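Local coordinates for 378aa long hypothetical citrate synthase (Sulfolobus tokodaii, PDB 1VGM), which is probably a citrate synthase family protein of unconfirmed function, with the largely helical, dimeric fold of that family, at residues 69-73 against 119-123; 84-90 against 134-139; 239-243 against 295-300. All blocks are in the same frame, centred on the assembly; numbering follows the deposited sequence.

In the fold
All three contacts belong to the mostly helical body of a citrate synthase family chain. Contacts 1 and 2 share helix 117-139: residues 119-123, near its start, meet the end of helix 60-71, and residues 134-139, at its end, meet the loop that follows helix 78-84. Their centres are about 24 Å apart and their segments alternate along the chain, so this helix is tied near both its ends to the earlier residues 69-90. Contact 3 comes later and pairs helix 239-249 with helix 284-304. It lies about 44 Å from contact 1, centre to centre, across the chain's centre, and 36 Å from contact 2. Of the three, only contact 2 is reached by the second subunit.

Contact 1 of 3, residues 69-73 against 119-123; sequences IINES and ELAVQ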
loop_
_atom_site.group_PDB
_atom_site.type_symbol
_atom_site.label_atom_id
_atom_site.label_comp_id
_atom_site.label_asym_id
_atom_site.label_seq_id
_atom_site.Cartn_x
_atom_site.Cartn_y
_atom_site.Cartn_z
ATOM N N ILE A 69 -14.030 -23.027 -7.353
ATOM C CA ILE A 69 -12.914 -22.401 -6.663
ATOM C C ILE A 69 -13.416 -21.516 -5.525
ATOM O O ILE A 69 -12.913 -21.582 -4.405
ATOM C CB ILE A 69 -12.070 -21.550 -7.629
ATOM C CG1 ILE A 69 -11.399 -22.464 -8.666
ATOM C CG2 ILE A 69 -11.023 -20.757 -6.847
ATOM C CD1 ILE A 69 -10.861 -21.723 -9.898
ATOM N N ILE A 70 -14.411 -20.692 -5.819
ATOM C CA ILE A 70 -14.995 -19.826 -4.808
ATOM C C ILE A 70 -15.391 -20.641 -3.593
ATOM O O ILE A 70 -14.986 -20.334 -2.467
ATOM C CB ILE A 70 -16.245 -19.081 -5.353
ATOM C CG1 ILE A 70 -15.807 -17.999 -6.347
ATOM C CG2 ILE A 70 -17.024 -18.451 -4.209
ATOM C CD1 ILE A 70 -16.927 -17.442 -7.197
ATOM N N ASN A 71 -16.186 -21.680 -3.825
ATOM C CA ASN A 71 -16.879 -22.368 -2.740
ATOM C C ASN A 71 -15.916 -23.159 -1.863
ATOM O O ASN A 71 -16.248 -23.506 -0.729
ATOM C CB ASN A 71 -17.947 -23.310 -3.306
ATOM C CG ASN A 71 -19.222 -22.583 -3.675
ATOM O OD1 ASN A 71 -19.653 -21.667 -2.966
ATOM N ND2 ASN A 71 -19.835 -22.984 -4.786
ATOM N N GLU A 72 -14.727 -23.441 -2.388
ATOM C CA GLU A 72 -13.723 -24.156 -1.612
ATOM C C GLU A 72 -12.687 -23.222 -0.983
ATOM O O GLU A 72 -11.713 -23.688 -0.401
ATOM C CB GLU A 72 -13.014 -25.205 -2.485
ATOM C CG GLU A 72 -12.009 -24.631 -3.474
ATOM C CD GLU A 72 -11.511 -25.667 -4.479
ATOM O OE1 GLU A 72 -10.793 -25.290 -5.429
ATOM O OE2 GLU A 72 -11.836 -26.859 -4.318
ATOM N N SER A 73 -12.890 -21.911 -1.092
ATOM C CA SER A 73 -11.836 -20.971 -0.726
ATOM C C SER A 73 -12.212 -19.918 0.324
ATOM O O SER A 73 -11.507 -18.916 0.466
ATOM C CB SER A 73 -11.318 -20.264 -1.977
ATOM O OG SER A 73 -10.815 -21.192 -2.918
ATOM N N GLU A 119 -6.573 -18.319 -10.931
ATOM C CA GLU A 119 -7.227 -19.123 -9.920
ATOM C C GLU A 119 -6.967 -18.538 -8.525
ATOM O O GLU A 119 -7.853 -18.550 -7.666
ATOM C CB GLU A 119 -6.729 -20.567 -10.006
ATOM C CG GLU A 119 -7.129 -21.287 -11.299
ATOM C CD GLU A 119 -6.436 -20.731 -12.548
ATOM O OE1 GLU A 119 -5.248 -20.330 -12.450
ATOM O OE2 GLU A 119 -7.085 -20.703 -13.627
ATOM N N LEU A 120 -5.764 -18.014 -8.307
ATOM C CA LEU A 120 -5.442 -17.350 -7.043
ATOM C C LEU A 120 -6.286 -16.093 -6.838
ATOM O O LEU A 120 -6.732 -15.826 -5.731
ATOM C CB LEU A 120 -3.948 -16.980 -6.984
ATOM C CG LEU A 120 -3.528 -16.083 -5.810
ATOM C CD1 LEU A 120 -3.751 -16.830 -4.502
ATOM C CD2 LEU A 120 -2.067 -15.675 -5.943
ATOM N N ALA A 121 -6.507 -15.331 -7.907
ATOM C CA ALA A 121 -7.430 -14.193 -7.870
ATOM C C ALA A 121 -8.834 -14.562 -7.379
ATOM O O ALA A 121 -9.425 -13.844 -6.574
ATOM C CB ALA A 121 -7.518 -13.548 -9.257
ATOM N N VAL A 122 -9.366 -15.678 -7.868
ATOM C CA VAL A 122 -10.690 -16.128 -7.453
ATOM C C VAL A 122 -10.704 -16.479 -5.968
ATOM O O VAL A 122 -11.621 -16.093 -5.243
ATOM C CB VAL A 122 -11.159 -17.364 -8.265
ATOM C CG1 VAL A 122 -12.595 -17.718 -7.889
ATOM C CG2 VAL A 122 -11.075 -17.069 -9.757
ATOM N N GLN A 123 -9.680 -17.203 -5.518
ATOM C CA GLN A 123 -9.534 -17.521 -4.097
ATOM C C GLN A 123 -9.530 -16.254 -3.257
ATOM O O GLN A 123 -10.178 -16.194 -2.210
ATOM C CB GLN A 123 -8.237 -18.298 -3.845
ATOM C CG GLN A 123 -8.192 -19.660 -4.520
ATOM C CD GLN A 123 -6.875 -20.388 -4.294
ATOM O OE1 GLN A 123 -5.853 -19.776 -3.963
ATOM N NE2 GLN A 123 -6.890 -21.703 -4.486
HETATM O O HOH W 1 -8.844 -23.570 -5.573
#
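Ile69 meets Val122 where the end of helix 60-71 comes up against helix 117-139. The touching branch of Ile69 is CG2: CG1 stands beside the backbone N (chi1 -66°), which puts CG2 anti to it and 3.6 Å from Val122 CG1, the two side chains crossing at about a right angle. The other branch of Ile69 carries CD1 out to the CG of Glu119. Val122 CG1 is shared: Ile70 CG1 also comes within 3.6 Å of it, and the methyl thus sits against two successive isoleucines.

Gln123 runs its CB and CG between Ile69 and Ser73: its CG is 3.8 Å from Ile69 CG2 and 3.4 Å from Ser73 OG. That hydroxyl is turned back on its own chain and donates to Ile69 O at 2.6 Å. Glu72 N reaches the same oxygen from the opposite face of the carbonyl plane, so one acceptor takes two donors where the helix ends. Further out, a water accepts from Gln123 NE2 and donates to Glu72 OE1, bridging the two segments.

Glu119 OE2 is bonded to Tyr54 OH. Helix 45-54 flanks the pair, with Ile49 against Ile70 and Leu53 against Val122, while helix 331-353 packs on Ala121.

Contact 2 of 3, residues 84-90 against 134-139; sequences IFSMPRN and NIYRAK
Ala138 presses its methyl onto the ring of Phe85, a CH-pi contact in the helical citrate synthase fold that brings the end of helix 117-139 against the loop between helices 78-84 and 93-108. Ala138 CB lies 3.9 Å from the centroid of the Phe85 ring, over one face and offset toward the rim. The same methyl touches Ile84 CG2 at 3.6 Å, so it sits between two neighbouring side chains of the type I turn that starts at Ile84. Ser86 O, in the turn, is hydrogen-bonded to Gln79 NE2 of the second subunit.

From its CB, Phe85 runs out beside the helix. CG and CD1 lie against Ala138 CB, CE1 comes 3.6 Å from Ala138 CA, and CZ reaches Asn134 O and the CB of Arg137. Asn134 OD1 lies in the ring plane at its edge, 3.7 Å from Phe85 CE2, with the amide turned 71° from the ring; this oxygen accepts from Lys145 N.

At the other end of the loop, Arg89 lays CG and CD beside Ala138 O, and a water bridges its NE to that carbonyl. Lys139, bent at both of its last two torsions, curls round Arg89 O, with CB, CG and CE all near it. Its NZ also donates to Cys91 O, and it meets Arg89 O at 2.6 Å, tilted 30° from the carbonyl plane.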
loop_
_atom_site.group_PDB
_atom_site.type_symbol
_atom_site.label_atom_id
_atom_site.label_comp_id
_atom_site.label_asym_id
_atom_site.label_seq_id
_atom_site.Cartn_x
_atom_site.Cartn_y
_atom_site.Cartn_z
ATOM N N ILE A 84 -8.850 -9.607 13.899
ATOM C CA ILE A 84 -10.034 -8.800 13.599
ATOM C C ILE A 84 -10.888 -8.612 14.853
ATOM O O ILE A 84 -11.315 -7.496 15.189
ATOM C CB ILE A 84 -10.891 -9.478 12.492
ATOM C CG1 ILE A 84 -10.356 -9.101 11.111
ATOM C CG2 ILE A 84 -12.350 -9.071 12.614
ATOM C CD1 ILE A 84 -11.084 -9.804 9.968
ATOM N N PHE A 85 -11.137 -9.713 15.550
ATOM C CA PHE A 85 -12.045 -9.685 16.681
ATOM C C PHE A 85 -11.407 -9.138 17.954
ATOM O O PHE A 85 -12.089 -8.951 18.959
ATOM C CB PHE A 85 -12.605 -11.085 16.912
ATOM C CG PHE A 85 -13.737 -11.423 15.998
ATOM C CD1 PHE A 85 -15.053 -11.153 16.376
ATOM C CD2 PHE A 85 -13.487 -11.899 14.714
ATOM C CE1 PHE A 85 -16.108 -11.370 15.499
ATOM C CE2 PHE A 85 -14.534 -12.119 13.830
ATOM C CZ PHE A 85 -15.854 -11.841 14.219
ATOM N N SER A 86 -10.105 -8.872 17.918
ATOM C CA SER A 86 -9.428 -8.354 19.103
ATOM C C SER A 86 -9.285 -6.841 19.041
ATOM O O SER A 86 -8.890 -6.215 20.015
ATOM C CB SER A 86 -8.043 -8.981 19.249
ATOM O OG SER A 86 -7.145 -8.419 18.308
ATOM N N MET A 87 -9.605 -6.253 17.896
ATOM C CA MET A 87 -9.465 -4.815 17.737
ATOM C C MET A 87 -10.682 -4.086 18.278
ATOM O O MET A 87 -11.765 -4.662 18.394
ATOM C CB MET A 87 -9.251 -4.463 16.267
ATOM C CG MET A 87 -7.780 -4.417 15.891
ATOM S SD MET A 87 -7.531 -3.867 14.224
ATOM C CE MET A 87 -7.670 -5.409 13.355
ATOM N N PRO A 88 -10.514 -2.809 18.643
ATOM C CA PRO A 88 -11.643 -2.026 19.142
ATOM C C PRO A 88 -12.792 -2.061 18.146
ATOM O O PRO A 88 -12.575 -2.106 16.933
ATOM C CB PRO A 88 -11.060 -0.624 19.308
ATOM C CG PRO A 88 -9.598 -0.870 19.566
ATOM C CD PRO A 88 -9.254 -2.045 18.685
ATOM N N ARG A 89 -14.013 -2.046 18.662
ATOM C CA ARG A 89 -15.179 -2.189 17.811
ATOM C C ARG A 89 -15.445 -0.946 16.976
ATOM O O ARG A 89 -16.227 -0.989 16.025
ATOM C CB ARG A 89 -16.397 -2.544 18.660
ATOM C CG ARG A 89 -16.177 -3.838 19.433
ATOM C CD ARG A 89 -17.464 -4.525 19.828
ATOM N NE ARG A 89 -17.190 -5.872 20.323
ATOM C CZ ARG A 89 -17.873 -6.464 21.298
ATOM N NH1 ARG A 89 -18.846 -5.810 21.922
ATOM N NH2 ARG A 89 -17.586 -7.712 21.645
ATOM N N ASN A 90 -14.768 0.150 17.311
ATOM C CA ASN A 90 -14.948 1.403 16.597
ATOM C C ASN A 90 -13.934 1.581 15.468
ATOM O O ASN A 90 -13.959 2.597 14.781
ATOM C CB ASN A 90 -14.820 2.577 17.564
ATOM C CG ASN A 90 -13.381 2.856 17.936
ATOM O OD1 ASN A 90 -12.721 2.030 18.565
ATOM N ND2 ASN A 90 -12.879 4.017 17.533
ATOM N N ASN A 134 -16.948 -10.655 8.349
ATOM C CA ASN A 134 -16.564 -10.791 9.747
ATOM C C ASN A 134 -16.123 -9.468 10.365
ATOM O O ASN A 134 -16.163 -9.293 11.589
ATOM C CB ASN A 134 -15.454 -11.831 9.887
ATOM C CG ASN A 134 -15.995 -13.238 9.979
ATOM O OD1 ASN A 134 -16.475 -13.659 11.031
ATOM N ND2 ASN A 134 -15.933 -13.972 8.876
ATOM N N ILE A 135 -15.714 -8.534 9.514
ATOM C CA ILE A 135 -15.502 -7.167 9.965
ATOM C C ILE A 135 -16.804 -6.576 10.483
ATOM O O ILE A 135 -16.834 -6.015 11.576
ATOM C CB ILE A 135 -14.959 -6.261 8.831
ATOM C CG1 ILE A 135 -13.518 -6.659 8.506
ATOM C CG2 ILE A 135 -15.032 -4.790 9.263
ATOM C CD1 ILE A 135 -12.866 -5.801 7.451
ATOM N N TYR A 136 -17.878 -6.699 9.706
ATOM C CA TYR A 136 -19.200 -6.321 10.204
ATOM C C TYR A 136 -19.482 -6.988 11.549
ATOM O O TYR A 136 -19.913 -6.335 12.500
ATOM C CB TYR A 136 -20.296 -6.706 9.203
ATOM C CG TYR A 136 -21.693 -6.658 9.781
ATOM C CD1 TYR A 136 -22.286 -5.443 10.133
ATOM C CD2 TYR A 136 -22.414 -7.834 10.000
ATOM C CE1 TYR A 136 -23.564 -5.401 10.696
ATOM C CE2 TYR A 136 -23.690 -7.807 10.556
ATOM C CZ TYR A 136 -24.256 -6.589 10.903
ATOM O OH TYR A 136 -25.506 -6.580 11.468
ATOM N N ARG A 137 -19.241 -8.290 11.626
ATOM C CA ARG A 137 -19.603 -9.034 12.819
ATOM C C ARG A 137 -18.797 -8.575 14.032
ATOM O O ARG A 137 -19.358 -8.365 15.108
ATOM C CB ARG A 137 -19.405 -10.528 12.580
ATOM C CG ARG A 137 -20.557 -11.152 11.813
ATOM C CD ARG A 137 -20.289 -12.595 11.452
ATOM N NE ARG A 137 -21.515 -13.245 11.016
ATOM C CZ ARG A 137 -22.499 -13.629 11.824
ATOM N NH1 ARG A 137 -22.334 -13.622 13.138
ATOM N NH2 ARG A 137 -23.652 -14.021 11.308
ATOM N N ALA A 138 -17.488 -8.408 13.851
ATOM C CA ALA A 138 -16.622 -7.904 14.913
ATOM C C ALA A 138 -17.072 -6.540 15.438
ATOM O O ALA A 138 -17.083 -6.306 16.645
ATOM C CB ALA A 138 -15.184 -7.819 14.412
ATOM N N LYS A 139 -17.439 -5.635 14.539
ATOM C CA LYS A 139 -17.781 -4.278 14.960
ATOM C C LYS A 139 -19.106 -4.250 15.703
ATOM O O LYS A 139 -19.362 -3.329 16.479
ATOM C CB LYS A 139 -17.851 -3.335 13.757
ATOM C CG LYS A 139 -16.484 -2.947 13.202
ATOM C CD LYS A 139 -16.599 -1.918 12.084
ATOM C CE LYS A 139 -17.069 -0.572 12.620
ATOM N NZ LYS A 139 -16.118 0.023 13.612
HETATM O O HOH W 2 -15.582 -7.580 18.191
HETATM O O HOH W 3 -19.452 -0.578 15.743
#

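Contact 3 of 3, residues 239-243 against 295-300; sequences ADKWF and RIEKLG
Ala239, at the start of helix 239-249, sets its methyl against the side of helix 284-304: Ala239 CB lies 3.7 Å from Arg295 CG and 4.0 Å from Ile296 CD1. Here the two backbones come nearest, with Ala239 CA and Ile296 CA 6.5 Å apart.

Asp240 follows with a side-on salt bridge to Arg295. Two bonds are made, Arg295 NE to Asp240 OD2 and Arg295 NH2 to Asp240 OD1, each 2.8 Å long and nearly straight. Both oxygens offer their syn lone pairs, and the carboxylate and guanidinium planes are only 10° apart, so the pair of bonds keeps the two groups nearly coplanar, edge to edge, and fixes the guanidinium's rotation. Arg295 gets there with CG anti to its backbone N and a bend at chi2. Leu299, one turn further along the same helix, puts CD2 over one face of the guanidinium, offset toward the rim.

Trp242 brings CE3 toward Ile296 CD1, the two side chains crossing at about a right angle, while its NE1 is bonded to Glu232 OE2.

Phe243 buries the largest area of the contact. Leu299 CB stands over the centre of the Phe243 ring, 3.6 Å from the centroid and 7° off the normal, a CH-pi contact, and Leu299 CD1 reaches back to Phe243 CB. The far rim, CE2 and CZ, comes up to Gly300 N and Leu299 O, alongside the helix backbone. Leu254 also covers Phe243 and Ile296.

The axes of residues 239-243 and 295-300 approach to 10.0 Å and cross at -45°: this is helix-on-helix packing within the predominantly helical citrate synthase fold, apolar along Phe243, Ile296 and Leu299 and closed at one border by an acid-arginine pair.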
loop_
_atom_site.group_PDB
_atom_site.type_symbol
_atom_site.label_atom_id
_atom_site.label_comp_id
_atom_site.label_asym_id
_atom_site.label_seq_id
_atom_site.Cartn_x
_atom_site.Cartn_y
_atom_site.Cartn_z
ATOM N N ALA A 239 -36.606 18.462 2.045
ATOM C CA ALA A 239 -35.557 18.396 1.021
ATOM C C ALA A 239 -35.259 19.755 0.375
ATOM O O ALA A 239 -34.095 20.125 0.189
ATOM C CB ALA A 239 -35.936 17.367 -0.062
ATOM N N ASP A 240 -36.306 20.496 0.027
ATOM C CA ASP A 240 -36.130 21.782 -0.646
ATOM C C ASP A 240 -35.432 22.794 0.253
ATOM O O ASP A 240 -34.520 23.492 -0.180
ATOM C CB ASP A 240 -37.483 22.345 -1.093
ATOM C CG ASP A 240 -38.089 21.559 -2.241
ATOM O OD1 ASP A 240 -38.783 22.173 -3.075
ATOM O OD2 ASP A 240 -37.873 20.329 -2.310
ATOM N N LYS A 241 -35.867 22.874 1.502
ATOM C CA LYS A 241 -35.222 23.743 2.477
ATOM C C LYS A 241 -33.721 23.442 2.585
ATOM O O LYS A 241 -32.894 24.358 2.558
ATOM C CB LYS A 241 -35.899 23.569 3.836
ATOM C CG LYS A 241 -35.236 24.309 4.986
ATOM C CD LYS A 241 -35.941 24.006 6.303
ATOM C CE LYS A 241 -35.558 25.001 7.390
ATOM N NZ LYS A 241 -36.549 24.994 8.513
ATOM N N TRP A 242 -33.382 22.159 2.708
ATOM C CA TRP A 242 -31.997 21.721 2.897
ATOM C C TRP A 242 -31.132 22.091 1.693
ATOM O O TRP A 242 -30.032 22.620 1.836
ATOM C CB TRP A 242 -31.957 20.202 3.108
ATOM C CG TRP A 242 -30.591 19.646 3.355
ATOM C CD1 TRP A 242 -29.998 19.435 4.568
ATOM C CD2 TRP A 242 -29.653 19.195 2.365
ATOM N NE1 TRP A 242 -28.751 18.877 4.393
ATOM C CE2 TRP A 242 -28.515 18.722 3.052
ATOM C CE3 TRP A 242 -29.673 19.128 0.966
ATOM C CZ2 TRP A 242 -27.403 18.187 2.388
ATOM C CZ3 TRP A 242 -28.564 18.595 0.303
ATOM C CH2 TRP A 242 -27.446 18.133 1.019
ATOM N N PHE A 243 -31.645 21.805 0.503
ATOM C CA PHE A 243 -30.923 22.083 -0.733
ATOM C C PHE A 243 -30.585 23.564 -0.866
ATOM O O PHE A 243 -29.455 23.919 -1.210
ATOM C CB PHE A 243 -31.767 21.633 -1.931
ATOM C CG PHE A 243 -31.026 21.642 -3.230
ATOM C CD1 PHE A 243 -30.971 22.795 -4.007
ATOM C CD2 PHE A 243 -30.393 20.494 -3.693
ATOM C CE1 PHE A 243 -30.284 22.803 -5.222
ATOM C CE2 PHE A 243 -29.702 20.491 -4.908
ATOM C CZ PHE A 243 -29.653 21.642 -5.675
ATOM N N ARG A 295 -35.930 13.688 -4.791
ATOM C CA ARG A 295 -36.211 15.114 -4.833
ATOM C C ARG A 295 -34.902 15.864 -4.957
ATOM O O ARG A 295 -34.801 16.835 -5.697
ATOM C CB ARG A 295 -36.947 15.563 -3.565
ATOM C CG ARG A 295 -37.257 17.064 -3.513
ATOM C CD ARG A 295 -38.085 17.507 -4.721
ATOM N NE ARG A 295 -38.448 18.922 -4.665
ATOM C CZ ARG A 295 -39.061 19.583 -5.644
ATOM N NH1 ARG A 295 -39.404 18.955 -6.764
ATOM N NH2 ARG A 295 -39.331 20.876 -5.508
ATOM N N ILE A 296 -33.896 15.409 -4.224
ATOM C CA ILE A 296 -32.586 16.041 -4.286
ATOM C C ILE A 296 -31.996 15.883 -5.685
ATOM O O ILE A 296 -31.347 16.794 -6.204
ATOM C CB ILE A 296 -31.612 15.418 -3.256
ATOM C CG1 ILE A 296 -32.093 15.714 -1.829
ATOM C CG2 ILE A 296 -30.205 15.962 -3.483
ATOM C CD1 ILE A 296 -32.199 17.196 -1.517
ATOM N N GLU A 297 -32.225 14.725 -6.295
ATOM C CA GLU A 297 -31.741 14.485 -7.647
ATOM C C GLU A 297 -32.358 15.492 -8.618
ATOM O O GLU A 297 -31.657 16.059 -9.451
ATOM C CB GLU A 297 -32.073 13.062 -8.105
ATOM C CG GLU A 297 -31.603 12.765 -9.526
ATOM C CD GLU A 297 -32.259 11.539 -10.117
ATOM O OE1 GLU A 297 -32.722 10.683 -9.339
ATOM O OE2 GLU A 297 -32.307 11.429 -11.358
ATOM N N LYS A 298 -33.666 15.710 -8.502
ATOM C CA LYS A 298 -34.353 16.692 -9.343
ATOM C C LYS A 298 -33.803 18.115 -9.172
ATOM O O LYS A 298 -33.451 18.773 -10.151
ATOM C CB LYS A 298 -35.856 16.684 -9.049
ATOM C CG LYS A 298 -36.685 17.507 -10.027
ATOM C CD LYS A 298 -36.460 17.054 -11.469
ATOM C CE LYS A 298 -36.835 15.584 -11.684
ATOM N NZ LYS A 298 -38.200 15.417 -12.278
ATOM N N LEU A 299 -33.727 18.589 -7.933
ATOM C CA LEU A 299 -33.160 19.907 -7.672
ATOM C C LEU A 299 -31.726 19.962 -8.183
ATOM O O LEU A 299 -31.315 20.946 -8.806
ATOM C CB LEU A 299 -33.198 20.212 -6.173
ATOM C CG LEU A 299 -34.610 20.155 -5.580
ATOM C CD1 LEU A 299 -34.537 20.231 -4.056
ATOM C CD2 LEU A 299 -35.454 21.299 -6.152
ATOM N N GLY A 300 -30.982 18.887 -7.924
ATOM C CA GLY A 300 -29.608 18.782 -8.382
ATOM C C GLY A 300 -29.440 18.933 -9.882
ATOM O O GLY A 300 -28.601 19.708 -10.346
#